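Long-range contact in amine oxidase (Emericella nidulans, PDB 3PGB), which probably oxidises primary amines to aldehydes with the help of a copper ion and a topaquinone cofactor formed from one of its own tyrosines: residues K61-D73 with I107-L121. Numbering follows the deposited sequence.
Sequences KAPKENVWYGLTD and IELHRPNKSEAIPYL
In this copper amine oxidase, an extended loop leading into helix 73-84 passes the end of helix 114-122 first and strand 102-110 last, running opposite in direction to 107-121; these elements are part of a small N-terminal alpha+beta domain, probably the N2 domain of the family, beside the large beta-sandwich enzyme domain. V67 CG1 lies 3.7 Å from CE2 of Y120, near the end of the helix. The loop illustrates how a segment without regular structure can be held: across this contact, one direct, nearly straight hydrogen bond is joined by apolar side-chain contacts. The bond is E65 N to Y120 OH, 2.8 Å long at 165°, entering at the edge of the phenol ring. A chi1 of 171° swings the Y120 ring away from its own backbone N and out to the loop, and K64 lies over one ring face: its chain bends at chi2 (-71°), setting CD 4.1 Å from the ring centroid in a CH-pi contact, offset toward the rim. NZ adds a weak hydrogen bond to Y120 O, at the helix backbone. The carboxylate of E65 turns to R344 in a salt bridge.

W68 carries the next part. V67 CG2 covers the centre of one indole face, while L121 CD1 meets the ring edge in plane, 3.5 Å from CH2. At the start of the helix, K114 forms salt bridges to D541, D543 and D687, ligands of a calcium ion, so this helix joins the loop to the metal-bound part of the enzyme domain. N66 OD1 accepts W68 N in its carbonyl plane, an Asx turn, and Y69 N from above that plane, completing the wider Asx motif. Toward the strand, G70 CA packs 3.7 Å from L109 CB, and L71 covers the backbone between E108 and L109. A water bridges the two segments here, accepting from L71 N at 3.1 Å and from L109 N.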
loop_
_atom_site.group_PDB
_atom_site.type_symbol
_atom_site.label_atom_id
_atom_site.label_comp_id
_atom_site.label_asym_id
_atom_site.label_seq_id
_atom_site.Cartn_x
_atom_site.Cartn_y
_atom_site.Cartn_z
ATOM N N LYS A 61 -27.059 -11.231 19.966
ATOM C CA LYS A 61 -26.802 -12.660 20.076
ATOM C C LYS A 61 -26.621 -13.271 18.691
ATOM O O LYS A 61 -27.504 -13.167 17.832
ATOM C CB LYS A 61 -27.902 -13.356 20.882
ATOM C CG LYS A 61 -27.686 -13.189 22.396
ATOM C CD LYS A 61 -28.707 -13.936 23.253
ATOM C CE LYS A 61 -28.457 -13.672 24.745
ATOM N NZ LYS A 61 -29.338 -14.487 25.642
ATOM N N ALA A 62 -25.462 -13.894 18.478
ATOM C CA ALA A 62 -25.143 -14.530 17.198
ATOM C C ALA A 62 -26.219 -15.551 16.852
ATOM O O ALA A 62 -26.755 -16.201 17.751
ATOM C CB ALA A 62 -23.780 -15.203 17.263
ATOM N N PRO A 63 -26.549 -15.691 15.553
ATOM C CA PRO A 63 -27.595 -16.642 15.142
ATOM C C PRO A 63 -27.259 -18.108 15.424
ATOM O O PRO A 63 -28.166 -18.928 15.565
ATOM C CB PRO A 63 -27.725 -16.399 13.629
ATOM C CG PRO A 63 -26.469 -15.750 13.232
ATOM C CD PRO A 63 -26.008 -14.945 14.404
ATOM N N LYS A 64 -25.972 -18.428 15.506
ATOM C CA LYS A 64 -25.519 -19.789 15.774
ATOM C C LYS A 64 -24.442 -19.784 16.851
ATOM O O LYS A 64 -23.851 -18.741 17.129
ATOM C CB LYS A 64 -24.949 -20.390 14.492
ATOM C CG LYS A 64 -25.933 -20.454 13.344
ATOM C CD LYS A 64 -27.010 -21.518 13.581
ATOM C CE LYS A 64 -28.032 -21.530 12.448
ATOM N NZ LYS A 64 -29.116 -22.522 12.673
ATOM N N GLU A 65 -24.199 -20.941 17.467
ATOM C CA GLU A 65 -23.080 -21.051 18.397
ATOM C C GLU A 65 -21.772 -20.895 17.625
ATOM O O GLU A 65 -21.714 -21.128 16.416
ATOM C CB GLU A 65 -23.116 -22.377 19.163
ATOM C CG GLU A 65 -24.159 -22.411 20.281
ATOM C CD GLU A 65 -23.828 -21.470 21.435
ATOM O OE1 GLU A 65 -22.665 -21.008 21.523
ATOM O OE2 GLU A 65 -24.731 -21.201 22.258
ATOM N N ASN A 66 -20.728 -20.461 18.325
ATOM C CA ASN A 66 -19.413 -20.320 17.709
ATOM C C ASN A 66 -18.689 -21.657 17.856
ATOM O O ASN A 66 -18.097 -21.957 18.892
ATOM C CB ASN A 66 -18.630 -19.169 18.347
ATOM C CG ASN A 66 -17.285 -18.916 17.676
ATOM O OD1 ASN A 66 -16.670 -19.818 17.113
ATOM N ND2 ASN A 66 -16.815 -17.682 17.758
ATOM N N VAL A 67 -18.749 -22.453 16.797
ATOM C CA VAL A 67 -18.249 -23.816 16.817
ATOM C C VAL A 67 -16.724 -23.915 16.627
ATOM O O VAL A 67 -16.179 -25.025 16.647
ATOM C CB VAL A 67 -18.960 -24.673 15.739
ATOM C CG1 VAL A 67 -20.465 -24.628 15.929
ATOM C CG2 VAL A 67 -18.583 -24.208 14.335
ATOM N N TRP A 68 -16.047 -22.774 16.453
ATOM C CA TRP A 68 -14.608 -22.740 16.176
ATOM C C TRP A 68 -13.727 -22.101 17.262
ATOM O O TRP A 68 -12.537 -22.411 17.341
ATOM C CB TRP A 68 -14.332 -21.966 14.887
ATOM C CG TRP A 68 -15.162 -22.341 13.708
ATOM C CD1 TRP A 68 -14.914 -23.342 12.816
ATOM C CD2 TRP A 68 -16.350 -21.687 13.259
ATOM N NE1 TRP A 68 -15.887 -23.362 11.851
ATOM C CE2 TRP A 68 -16.779 -22.353 12.099
ATOM C CE3 TRP A 68 -17.097 -20.603 13.734
ATOM C CZ2 TRP A 68 -17.922 -21.972 11.400
ATOM C CZ3 TRP A 68 -18.231 -20.224 13.043
ATOM C CH2 TRP A 68 -18.633 -20.906 11.887
ATOM N N TYR A 69 -14.282 -21.201 18.070
ATOM C CA TYR A 69 -13.451 -20.306 18.893
ATOM C C TYR A 69 -12.427 -21.021 19.770
ATOM O O TYR A 69 -11.244 -20.696 19.739
ATOM C CB TYR A 69 -14.311 -19.376 19.764
ATOM C CG TYR A 69 -13.482 -18.448 20.627
ATOM C CD1 TYR A 69 -12.893 -17.311 20.089
ATOM C CD2 TYR A 69 -13.268 -18.718 21.972
ATOM C CE1 TYR A 69 -12.126 -16.461 20.863
ATOM C CE2 TYR A 69 -12.494 -17.868 22.761
ATOM C CZ TYR A 69 -11.929 -16.744 22.199
ATOM O OH TYR A 69 -11.166 -15.896 22.964
ATOM N N GLY A 70 -12.891 -21.977 20.563
ATOM C CA GLY A 70 -12.020 -22.683 21.486
ATOM C C GLY A 70 -12.769 -23.348 22.617
ATOM O O GLY A 70 -13.999 -23.272 22.696
ATOM N N LEU A 71 -12.015 -24.001 23.495
ATOM C CA LEU A 71 -12.591 -24.679 24.655
ATOM C C LEU A 71 -12.969 -23.664 25.725
ATOM O O LEU A 71 -12.286 -22.664 25.903
ATOM C CB LEU A 71 -11.591 -25.685 25.238
ATOM C CG LEU A 71 -11.176 -26.845 24.329
ATOM C CD1 LEU A 71 -9.976 -27.589 24.912
ATOM C CD2 LEU A 71 -12.336 -27.795 24.093
ATOM N N THR A 72 -14.062 -23.921 26.435
ATOM C CA THR A 72 -14.369 -23.152 27.636
ATOM C C THR A 72 -13.413 -23.591 28.741
ATOM O O THR A 72 -12.803 -24.659 28.663
ATOM C CB THR A 72 -15.801 -23.392 28.121
ATOM O OG1 THR A 72 -15.962 -24.778 28.444
ATOM C CG2 THR A 72 -16.820 -22.980 27.050
ATOM N N ASP A 73 -13.281 -22.768 29.769
ATOM C CA ASP A 73 -12.397 -23.089 30.885
ATOM C C ASP A 73 -12.711 -24.444 31.524
ATOM O O ASP A 73 -11.803 -25.224 31.808
ATOM C CB ASP A 73 -12.454 -21.972 31.929
ATOM C CG ASP A 73 -11.665 -20.744 31.503
ATOM O OD1 ASP A 73 -11.196 -20.707 30.341
ATOM O OD2 ASP A 73 -11.502 -19.821 32.330
ATOM N N ILE A 107 -3.858 -28.542 24.965
ATOM C CA ILE A 107 -5.250 -28.975 24.973
ATOM C C ILE A 107 -6.057 -27.840 24.369
ATOM O O ILE A 107 -6.042 -26.718 24.884
ATOM C CB ILE A 107 -5.767 -29.259 26.394
ATOM C CG1 ILE A 107 -4.874 -30.275 27.110
ATOM C CG2 ILE A 107 -7.175 -29.783 26.338
ATOM C CD1 ILE A 107 -5.291 -30.543 28.543
ATOM N N GLU A 108 -6.744 -28.126 23.269
ATOM C CA GLU A 108 -7.527 -27.114 22.567
ATOM C C GLU A 108 -8.744 -27.744 21.904
ATOM O O GLU A 108 -8.853 -28.965 21.835
ATOM C CB GLU A 108 -6.676 -26.419 21.502
ATOM C CG GLU A 108 -6.224 -27.345 20.366
ATOM C CD GLU A 108 -5.574 -26.607 19.215
ATOM O OE1 GLU A 108 -5.198 -25.424 19.392
ATOM O OE2 GLU A 108 -5.442 -27.216 18.129
ATOM N N LEU A 109 -9.645 -26.899 21.412
ATOM C CA LEU A 109 -10.797 -27.368 20.666
ATOM C C LEU A 109 -10.315 -27.895 19.335
ATOM O O LEU A 109 -9.569 -27.219 18.623
ATOM C CB LEU A 109 -11.807 -26.239 20.424
ATOM C CG LEU A 109 -13.052 -26.616 19.606
ATOM C CD1 LEU A 109 -13.952 -27.552 20.397
ATOM C CD2 LEU A 109 -13.828 -25.375 19.160
ATOM N N HIS A 110 -10.731 -29.107 19.000
ATOM C CA HIS A 110 -10.562 -29.586 17.646
ATOM C C HIS A 110 -11.628 -28.883 16.831
ATOM O O HIS A 110 -12.808 -29.007 17.137
ATOM C CB HIS A 110 -10.743 -31.097 17.568
ATOM C CG HIS A 110 -10.713 -31.629 16.173
ATOM N ND1 HIS A 110 -9.541 -31.818 15.473
ATOM C CD2 HIS A 110 -11.712 -32.006 15.343
ATOM C CE1 HIS A 110 -9.819 -32.296 14.275
ATOM N NE2 HIS A 110 -11.129 -32.421 14.170
ATOM N N ARG A 111 -11.220 -28.131 15.814
ATOM C CA ARG A 111 -12.187 -27.428 14.969
ATOM C C ARG A 111 -12.970 -28.417 14.129
ATOM O O ARG A 111 -12.390 -29.333 13.545
ATOM C CB ARG A 111 -11.503 -26.401 14.072
ATOM C CG ARG A 111 -11.266 -25.086 14.768
ATOM C CD ARG A 111 -10.313 -24.205 13.991
ATOM N NE ARG A 111 -9.848 -23.082 14.804
ATOM C CZ ARG A 111 -8.868 -22.251 14.460
ATOM N NH1 ARG A 111 -8.235 -22.393 13.302
ATOM N NH2 ARG A 111 -8.520 -21.268 15.283
ATOM N N PRO A 112 -14.296 -28.244 14.072
ATOM C CA PRO A 112 -15.109 -29.194 13.332
ATOM C C PRO A 112 -14.885 -29.078 11.831
ATOM O O PRO A 112 -14.505 -28.018 11.334
ATOM C CB PRO A 112 -16.544 -28.802 13.703
ATOM C CG PRO A 112 -16.468 -27.390 14.078
ATOM C CD PRO A 112 -15.110 -27.180 14.682
ATOM N N ASN A 113 -15.106 -30.183 11.132
ATOM C CA ASN A 113 -15.000 -30.218 9.688
ATOM C C ASN A 113 -16.008 -29.260 9.057
ATOM O O ASN A 113 -17.097 -29.047 9.597
ATOM C CB ASN A 113 -15.234 -31.649 9.184
ATOM C CG ASN A 113 -14.130 -32.612 9.604
ATOM O OD1 ASN A 113 -12.993 -32.202 9.851
ATOM N ND2 ASN A 113 -14.459 -33.898 9.684
ATOM N N LYS A 114 -15.639 -28.679 7.920
ATOM C CA LYS A 114 -16.531 -27.767 7.197
ATOM C C LYS A 114 -17.844 -28.460 6.827
ATOM O O LYS A 114 -18.909 -27.839 6.847
ATOM C CB LYS A 114 -15.837 -27.237 5.942
ATOM C CG LYS A 114 -16.596 -26.159 5.185
ATOM C CD LYS A 114 -15.838 -25.744 3.930
ATOM C CE LYS A 114 -16.652 -24.800 3.066
ATOM N NZ LYS A 114 -15.799 -24.125 2.046
ATOM N N SER A 115 -17.762 -29.747 6.498
ATOM C CA SER A 115 -18.941 -30.534 6.142
ATOM C C SER A 115 -19.919 -30.692 7.320
ATOM O O SER A 115 -21.110 -30.904 7.100
ATOM C CB SER A 115 -18.524 -31.904 5.583
ATOM O OG SER A 115 -17.666 -32.593 6.486
ATOM N N GLU A 116 -19.411 -30.591 8.551
ATOM C CA GLU A 116 -20.253 -30.528 9.764
ATOM C C GLU A 116 -20.772 -29.116 10.027
ATOM O O GLU A 116 -21.922 -28.936 10.434
ATOM C CB GLU A 116 -19.467 -30.943 11.012
ATOM C CG GLU A 116 -19.208 -32.420 11.191
ATOM C CD GLU A 116 -18.444 -32.684 12.479
ATOM O OE1 GLU A 116 -19.103 -32.951 13.511
ATOM O OE2 GLU A 116 -17.191 -32.582 12.470
ATOM N N ALA A 117 -19.904 -28.123 9.835
ATOM C CA ALA A 117 -20.221 -26.737 10.175
ATOM C C ALA A 117 -21.268 -26.120 9.243
ATOM O O ALA A 117 -22.202 -25.473 9.708
ATOM C CB ALA A 117 -18.959 -25.904 10.174
ATOM N N ILE A 118 -21.123 -26.343 7.939
ATOM C CA ILE A 118 -21.982 -25.693 6.942
ATOM C C ILE A 118 -23.473 -26.036 7.105
ATOM O O ILE A 118 -24.314 -25.136 7.063
ATOM C CB ILE A 118 -21.512 -25.989 5.488
ATOM C CG1 ILE A 118 -20.156 -25.326 5.214
ATOM C CG2 ILE A 118 -22.548 -25.509 4.472
ATOM C CD1 ILE A 118 -20.228 -23.831 4.957
ATOM N N PRO A 119 -23.809 -27.329 7.296
ATOM C CA PRO A 119 -25.216 -27.683 7.554
ATOM C C PRO A 119 -25.781 -27.131 8.871
ATOM O O PRO A 119 -26.988 -26.887 8.958
ATOM C CB PRO A 119 -25.197 -29.219 7.583
ATOM C CG PRO A 119 -23.972 -29.601 6.811
ATOM C CD PRO A 119 -22.974 -28.530 7.108
ATOM N N TYR A 120 -24.926 -26.946 9.880
ATOM C CA TYR A 120 -25.345 -26.293 11.124
ATOM C C TYR A 120 -25.621 -24.801 10.917
ATOM O O TYR A 120 -26.608 -24.281 11.427
ATOM C CB TYR A 120 -24.302 -26.474 12.233
ATOM C CG TYR A 120 -24.592 -25.638 13.465
ATOM C CD1 TYR A 120 -25.767 -25.815 14.186
ATOM C CD2 TYR A 120 -23.703 -24.666 13.898
ATOM C CE1 TYR A 120 -26.047 -25.050 15.310
ATOM C CE2 TYR A 120 -23.975 -23.892 15.025
ATOM C CZ TYR A 120 -25.151 -24.091 15.725
ATOM O OH TYR A 120 -25.430 -23.336 16.842
ATOM N N LEU A 121 -24.741 -24.120 10.181
ATOM C CA LEU A 121 -24.908 -22.693 9.896
ATOM C C LEU A 121 -26.045 -22.430 8.911
ATOM O O LEU A 121 -26.845 -21.523 9.123
ATOM C CB LEU A 121 -23.613 -22.089 9.340
ATOM C CG LEU A 121 -22.408 -22.083 10.279
ATOM C CD1 LEU A 121 -21.146 -21.664 9.522
ATOM C CD2 LEU A 121 -22.655 -21.176 11.483
HETATM O O HOH W 1 -14.059 -25.577 10.139
HETATM O O HOH W 2 -8.978 -24.228 22.711
#